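Local coordinates for toluene, o-xylene monooxygenase oxygenase subunit (Pseudomonas stutzeri, PDB 2INC), which is one subunit of a multicomponent bacterial monooxygenase that probably hydroxylates aromatic hydrocarbons such as toluene and o-xylene, at residues B[48-51]-B[52-56]; B[238-241]-B[242-245]; B[191-194]-B[195-198]. One frame throughout, in Å; residues are numbered along the deposited sequence.

Interaction 1: residues B[48-51]-B[52-56]; sequences QTWY and KKYCF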
loop_
_atom_site.group_PDB
_atom_site.type_symbol
_atom_site.label_atom_id
_atom_site.label_comp_id
_atom_site.label_asym_id
_atom_site.label_seq_id
_atom_site.Cartn_x
_atom_site.Cartn_y
_atom_site.Cartn_z
ATOM N N GLN B 48 33.175 -17.743 19.651
ATOM C CA GLN B 48 32.490 -18.805 20.352
ATOM C C GLN B 48 32.705 -18.575 21.865
ATOM O O GLN B 48 31.784 -18.672 22.656
ATOM C CB GLN B 48 33.095 -20.181 19.954
ATOM C CG GLN B 48 33.147 -20.505 18.457
ATOM C CD GLN B 48 31.925 -21.245 18.054
ATOM O OE1 GLN B 48 30.864 -21.072 18.672
ATOM N NE2 GLN B 48 32.057 -22.152 17.088
ATOM N N THR B 49 33.945 -18.304 22.254
ATOM C CA THR B 49 34.306 -17.994 23.652
ATOM C C THR B 49 33.605 -16.771 24.219
ATOM O O THR B 49 33.127 -16.804 25.385
ATOM C CB THR B 49 35.825 -17.790 23.760
ATOM O OG1 THR B 49 36.412 -19.036 23.415
ATOM C CG2 THR B 49 36.224 -17.506 25.173
ATOM N N TRP B 50 33.489 -15.733 23.378
ATOM C CA TRP B 50 32.795 -14.495 23.783
ATOM C C TRP B 50 31.379 -14.875 24.149
ATOM O O TRP B 50 30.927 -14.502 25.222
ATOM C CB TRP B 50 32.784 -13.497 22.667
ATOM C CG TRP B 50 32.233 -12.198 23.125
ATOM C CD1 TRP B 50 30.912 -11.910 23.398
ATOM C CD2 TRP B 50 32.971 -11.006 23.396
ATOM N NE1 TRP B 50 30.789 -10.594 23.774
ATOM C CE2 TRP B 50 32.039 -10.032 23.836
ATOM C CE3 TRP B 50 34.333 -10.675 23.340
ATOM C CZ2 TRP B 50 32.413 -8.750 24.199
ATOM C CZ3 TRP B 50 34.721 -9.386 23.721
ATOM C CH2 TRP B 50 33.750 -8.425 24.111
ATOM N N TYR B 51 30.671 -15.610 23.293
ATOM C CA TYR B 51 29.262 -15.931 23.595
ATOM C C TYR B 51 29.050 -16.917 24.735
ATOM O O TYR B 51 28.016 -16.850 25.490
ATOM C CB TYR B 51 28.498 -16.438 22.366
ATOM C CG TYR B 51 27.986 -15.303 21.492
ATOM C CD1 TYR B 51 28.888 -14.529 20.764
ATOM C CD2 TYR B 51 26.651 -14.926 21.482
ATOM C CE1 TYR B 51 28.441 -13.425 19.965
ATOM C CE2 TYR B 51 26.209 -13.828 20.654
ATOM C CZ TYR B 51 27.127 -13.100 19.918
ATOM O OH TYR B 51 26.742 -12.015 19.114
ATOM N N LYS B 52 29.955 -17.884 24.864
ATOM C CA LYS B 52 29.854 -18.779 26.031
ATOM C C LYS B 52 30.092 -18.035 27.321
ATOM O O LYS B 52 29.396 -18.257 28.295
ATOM C CB LYS B 52 30.822 -19.947 25.902
ATOM C CG LYS B 52 30.464 -20.806 24.668
ATOM C CD LYS B 52 31.274 -22.109 24.679
ATOM C CE LYS B 52 32.731 -21.809 24.473
ATOM N NZ LYS B 52 33.448 -23.108 24.267
ATOM N N LYS B 53 31.060 -17.126 27.328
ATOM C CA LYS B 53 31.345 -16.415 28.568
ATOM C C LYS B 53 30.265 -15.366 28.907
ATOM O O LYS B 53 29.861 -15.294 30.069
ATOM C CB LYS B 53 32.742 -15.802 28.529
ATOM C CG LYS B 53 33.092 -14.964 29.741
ATOM C CD LYS B 53 34.594 -14.700 29.762
ATOM C CE LYS B 53 35.009 -13.753 30.910
ATOM N NZ LYS B 53 34.863 -14.421 32.242
ATOM N N TYR B 54 29.770 -14.602 27.910
ATOM C CA TYR B 54 29.008 -13.399 28.179
ATOM C C TYR B 54 27.521 -13.598 27.929
ATOM O O TYR B 54 26.723 -12.813 28.423
ATOM C CB TYR B 54 29.577 -12.197 27.401
ATOM C CG TYR B 54 31.009 -11.844 27.801
ATOM C CD1 TYR B 54 31.360 -11.639 29.131
ATOM C CD2 TYR B 54 31.997 -11.705 26.859
ATOM C CE1 TYR B 54 32.650 -11.311 29.507
ATOM C CE2 TYR B 54 33.302 -11.353 27.228
ATOM C CZ TYR B 54 33.596 -11.160 28.554
ATOM O OH TYR B 54 34.871 -10.813 28.920
ATOM N N CYS B 55 27.127 -14.632 27.166
ATOM C CA CYS B 55 25.707 -14.927 27.074
ATOM C C CYS B 55 25.461 -16.135 28.017
ATOM O O CYS B 55 24.844 -15.974 29.046
ATOM C CB CYS B 55 25.262 -15.166 25.604
ATOM S SG CYS B 55 23.487 -15.601 25.488
ATOM N N PHE B 56 26.013 -17.311 27.685
ATOM C CA PHE B 56 25.656 -18.568 28.362
ATOM C C PHE B 56 26.013 -18.603 29.840
ATOM O O PHE B 56 25.196 -19.070 30.645
ATOM C CB PHE B 56 26.184 -19.816 27.618
ATOM C CG PHE B 56 25.644 -19.925 26.228
ATOM C CD1 PHE B 56 24.276 -19.896 26.018
ATOM C CD2 PHE B 56 26.481 -20.001 25.128
ATOM C CE1 PHE B 56 23.737 -19.957 24.726
ATOM C CE2 PHE B 56 25.954 -20.049 23.802
ATOM C CZ PHE B 56 24.581 -20.055 23.607
#
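Trp50 and Tyr54 make the main side-chain contact, one helical turn apart. The edge of the Tyr54 ring points at one face of the indole in an edge-to-face (T-shaped) pair, with the planes at 67°. CD2 of Tyr54 does the touching, 3.5 Å from CE2 of Trp50. Trp50 holds its CG anti to the backbone N (chi1 -173°), which swings the indole to the side of the helix where Tyr54 sits. The indole NE1 is satisfied by the hydroxyl of Tyr134, and Trp206 adds ring contacts to both residues.

The backbone acceptors are taken in order. Gln48 O accepts from Lys52 N at 3.0 Å, and the CG of Lys52 lies 3.2 Å from the same Gln48 O. Thr49 O receives Lys53 N at 2.9 Å. Trp50 O receives Tyr54 N at 2.9 Å. These are ordinary alpha-helical bonds, but the last turn of helix 46-56 differs. Here Tyr51 O accepts twice, and the turn widens to a pi-type one over residues 52-56. Phe56 N reaches Tyr51 O at 3.0 Å, nearly along the C=O axis. Cys55 N comes to Tyr51 O at 2.9 Å from above the carbonyl plane and is more bent, with an N-H...O angle of 143°. The CB of Cys55 is also 3.2 Å from Tyr51 O.

The polar ends of the first turn find partners elsewhere. Gln48 NE2 is held by the carbonyl oxygens of Trp39 and Asp42. Tyr51 OH is hydrogen-bonded to Gln137 O and to a basic side chain on the chain of another protein, while Phe31 and Trp39 meet its ring edge-to-face.

Interaction 2: residues B[238-241]-B[242-245]; sequences EGDT and LLGL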
loop_
_atom_site.group_PDB
_atom_site.type_symbol
_atom_site.label_atom_id
_atom_site.label_comp_id
_atom_site.label_asym_id
_atom_site.label_seq_id
_atom_site.Cartn_x
_atom_site.Cartn_y
_atom_site.Cartn_z
ATOM N N GLU B 238 12.941 28.784 31.291
ATOM C CA GLU B 238 13.847 29.766 30.746
ATOM C C GLU B 238 13.419 30.303 29.401
ATOM O O GLU B 238 14.177 31.056 28.761
ATOM C CB GLU B 238 15.263 29.184 30.605
ATOM C CG GLU B 238 16.026 29.071 31.902
ATOM C CD GLU B 238 16.040 30.358 32.682
ATOM O OE1 GLU B 238 16.419 31.404 32.097
ATOM O OE2 GLU B 238 15.652 30.318 33.874
ATOM N N GLY B 239 12.244 29.906 28.932
ATOM C CA GLY B 239 11.741 30.433 27.662
ATOM C C GLY B 239 11.970 29.548 26.451
ATOM O O GLY B 239 11.464 29.860 25.352
ATOM N N ASP B 240 12.695 28.433 26.639
ATOM C CA ASP B 240 13.048 27.560 25.516
ATOM C C ASP B 240 11.910 26.581 25.322
ATOM O O ASP B 240 11.956 25.461 25.832
ATOM C CB ASP B 240 14.358 26.808 25.774
ATOM C CG ASP B 240 14.946 26.200 24.498
ATOM O OD1 ASP B 240 14.190 25.869 23.547
ATOM O OD2 ASP B 240 16.178 26.060 24.411
ATOM N N THR B 241 10.866 26.979 24.599
ATOM C CA THR B 241 9.759 26.050 24.532
ATOM C C THR B 241 10.111 24.848 23.653
ATOM O O THR B 241 9.643 23.760 23.937
ATOM C CB THR B 241 8.341 26.709 24.231
ATOM O OG1 THR B 241 7.745 26.154 23.049
ATOM C CG2 THR B 241 8.414 28.229 24.191
ATOM N N LEU B 242 10.960 25.028 22.634
ATOM C CA LEU B 242 11.318 23.919 21.758
ATOM C C LEU B 242 11.933 22.801 22.617
ATOM O O LEU B 242 11.430 21.666 22.652
ATOM C CB LEU B 242 12.276 24.396 20.623
ATOM C CG LEU B 242 12.435 23.549 19.363
ATOM C CD1 LEU B 242 12.990 24.397 18.279
ATOM C CD2 LEU B 242 13.439 22.490 19.662
ATOM N N LEU B 243 12.987 23.113 23.370
ATOM C CA LEU B 243 13.683 22.035 24.101
ATOM C C LEU B 243 12.741 21.425 25.156
ATOM O O LEU B 243 12.727 20.209 25.392
ATOM C CB LEU B 243 14.976 22.563 24.731
ATOM C CG LEU B 243 15.808 21.489 25.477
ATOM C CD1 LEU B 243 16.012 20.204 24.676
ATOM C CD2 LEU B 243 17.086 22.093 25.910
ATOM N N GLY B 244 11.924 22.267 25.778
ATOM C CA GLY B 244 10.926 21.785 26.759
ATOM C C GLY B 244 10.112 20.710 26.061
ATOM O O GLY B 244 9.998 19.607 26.558
ATOM N N LEU B 245 9.626 21.003 24.861
ATOM C CA LEU B 245 8.808 20.003 24.135
ATOM C C LEU B 245 9.573 18.808 23.572
ATOM O O LEU B 245 9.064 17.694 23.600
ATOM C CB LEU B 245 8.007 20.682 23.022
ATOM C CG LEU B 245 6.922 21.626 23.534
ATOM C CD1 LEU B 245 6.345 22.412 22.350
ATOM C CD2 LEU B 245 5.803 20.863 24.281
#
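Asp240 grips the start of the next helix through both its side chain and its backbone. Its OD1 accepts from Leu243 N at 3.0 Å. The bond is nearly straight, at 172°, but the N-H meets OD1 from above the carboxylate plane. With CG anti to the backbone N (chi1 -164°), the carboxylate is carried forward to the first turn. OD2 is hydrogen-bonded to Trp110 NE1 on helix 108-117. Without the carboxylate, as with an alanine here, Leu243 N and Trp110 NE1 would probably both lose their acceptor. Two backbone bonds follow. Gly244 N donates to Asp240 O at 3.2 Å, and Leu245 N to Thr241 O at 2.9 Å.

Van der Waals contacts are few. The CB of Leu243 packs 3.6 Å from Asp240 CG. Thr241 and Leu245 lie side by side, with OG1 of Thr241 4.1 Å from CD1 of Leu245. That hydroxyl is buried and has no polar partner in the model.

Just before Asp240, Gly239 has positive phi and ends helix 208-237 in a Schellman motif. A Schellman stop followed at once by an Asp N-cap makes the tight connection between two consecutive helices of this all-helical subunit.

Interaction 3: residues B[191-194]-B[195-198]; sequences AWQG and FREL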
loop_
_atom_site.group_PDB
_atom_site.type_symbol
_atom_site.label_atom_id
_atom_site.label_comp_id
_atom_site.label_asym_id
_atom_site.label_seq_id
_atom_site.Cartn_x
_atom_site.Cartn_y
_atom_site.Cartn_z
ATOM N N ALA B 191 31.127 19.046 34.620
ATOM C CA ALA B 191 29.681 18.716 34.667
ATOM C C ALA B 191 29.398 17.402 33.966
ATOM O O ALA B 191 28.413 16.721 34.319
ATOM C CB ALA B 191 28.818 19.800 34.039
ATOM N N TRP B 192 30.248 17.037 33.008
ATOM C CA TRP B 192 29.995 15.800 32.218
ATOM C C TRP B 192 30.848 14.600 32.616
ATOM O O TRP B 192 30.652 13.494 32.085
ATOM C CB TRP B 192 30.298 16.056 30.756
ATOM C CG TRP B 192 29.256 16.898 30.105
ATOM C CD1 TRP B 192 29.364 18.224 29.835
ATOM C CD2 TRP B 192 27.963 16.481 29.618
ATOM N NE1 TRP B 192 28.214 18.684 29.215
ATOM C CE2 TRP B 192 27.332 17.637 29.086
ATOM C CE3 TRP B 192 27.271 15.254 29.590
ATOM C CZ2 TRP B 192 26.052 17.606 28.503
ATOM C CZ3 TRP B 192 25.970 15.227 29.014
ATOM C CH2 TRP B 192 25.387 16.400 28.472
ATOM N N GLN B 193 31.783 14.803 33.539
ATOM C CA GLN B 193 32.689 13.724 33.887
ATOM C C GLN B 193 32.060 12.543 34.659
ATOM O O GLN B 193 32.502 11.409 34.482
ATOM C CB GLN B 193 33.944 14.278 34.559
ATOM C CG GLN B 193 34.946 15.013 33.610
ATOM C CD GLN B 193 34.771 14.609 32.171
ATOM O OE1 GLN B 193 35.268 13.536 31.754
ATOM N NE2 GLN B 193 34.049 15.445 31.372
ATOM N N GLY B 194 31.068 12.790 35.507
ATOM C CA GLY B 194 30.280 11.710 36.128
ATOM C C GLY B 194 29.690 10.873 35.024
ATOM O O GLY B 194 29.950 9.684 34.971
ATOM N N PHE B 195 28.878 11.467 34.138
ATOM C CA PHE B 195 28.331 10.694 32.995
ATOM C C PHE B 195 29.326 9.999 32.108
ATOM O O PHE B 195 29.107 8.867 31.673
ATOM C CB PHE B 195 27.409 11.555 32.119
ATOM C CG PHE B 195 25.991 11.659 32.697
ATOM C CD1 PHE B 195 25.468 12.890 33.091
ATOM C CD2 PHE B 195 25.250 10.495 32.944
ATOM C CE1 PHE B 195 24.192 12.960 33.718
ATOM C CE2 PHE B 195 24.012 10.553 33.525
ATOM C CZ PHE B 195 23.474 11.820 33.923
ATOM N N ARG B 196 30.406 10.672 31.779
ATOM C CA ARG B 196 31.331 10.062 30.848
ATOM C C ARG B 196 32.003 8.840 31.506
ATOM O O ARG B 196 32.186 7.812 30.853
ATOM C CB ARG B 196 32.349 11.108 30.479
ATOM C CG ARG B 196 33.242 10.756 29.296
ATOM C CD ARG B 196 34.305 11.844 29.199
ATOM N NE ARG B 196 35.316 11.298 28.371
ATOM C CZ ARG B 196 36.603 11.560 28.384
ATOM N NH1 ARG B 196 37.163 12.440 29.208
ATOM N NH2 ARG B 196 37.314 10.883 27.515
ATOM N N GLU B 197 32.426 8.954 32.764
ATOM C CA GLU B 197 32.991 7.804 33.479
ATOM C C GLU B 197 31.987 6.684 33.541
ATOM O O GLU B 197 32.326 5.542 33.238
ATOM C CB GLU B 197 33.420 8.199 34.914
ATOM C CG GLU B 197 34.003 7.015 35.722
ATOM C CD GLU B 197 34.646 7.421 37.037
ATOM O OE1 GLU B 197 34.535 8.597 37.483
ATOM O OE2 GLU B 197 35.243 6.530 37.661
ATOM N N LEU B 198 30.762 6.996 33.964
ATOM C CA LEU B 198 29.700 5.999 34.025
ATOM C C LEU B 198 29.507 5.244 32.677
ATOM O O LEU B 198 29.599 4.019 32.617
ATOM C CB LEU B 198 28.405 6.694 34.386
ATOM C CG LEU B 198 27.166 5.782 34.358
ATOM C CD1 LEU B 198 27.261 4.495 35.249
ATOM C CD2 LEU B 198 25.929 6.598 34.694
HETATM O O HOH W 1 28.153 14.081 35.058
#
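Ala191 and Phe195 are joined by a water, which donates to Ala191 O at 2.8 Å and accepts from Phe195 N at 2.9 Å. It stands in for the direct backbone bond, since the Ala191 O and Phe195 N atoms are 5.3 Å apart.

Trp192 restores the regular pattern. Its carbonyl O accepts from Arg196 N at 2.8 Å. Its ring only grazes the CB of Phe195, while its NE1 is bonded to Arg116 O.

Gln193 carries the side-chain contact. It lies alongside Arg196, pointing the same way, with the amide and guanidinium planes 67° apart. A bend at chi2 (-21°) helps turn OE1 to the guanidinium edge. There OE1 sits 3.2 Å from Arg196 CD and takes a weak hydrogen bond from NH1 at 3.4 Å. The Gln193 backbone O accepts from Glu197 N.

Gly194 O accepts from Leu198 N at 3.0 Å.

The stronger polar partners lie outside. OE1 is bonded to an aromatic side chain on the chain of another protein, and Arg196 NE pairs with Glu200. The arginine charge is therefore probably balanced mainly by Glu200, with the glutamine as a secondary, neutral neighbour.

Along the chain the order is interaction 1, then 3, then 2. Interactions 1 and 3 sit on helices 46-56 and 190-202; interaction 2 spans the loop after helix 208-237 and the start of helix 241-268. Interactions 1 and 2 lie on opposite sides of the chain's centre, with centres about 46 Å apart. Interaction 3 is about 30 Å from interaction 1 and about 25 Å from interaction 2, centre to centre. Helix 121-138 meets side chains of 48-56 and 191-198, and helix 208-237 those of 191-198 and 238-245. All three belong to the largely helical, ferritin-like fold. Interactions 1 and 3 meet chains of other proteins, interaction 2 a second copy of this subunit.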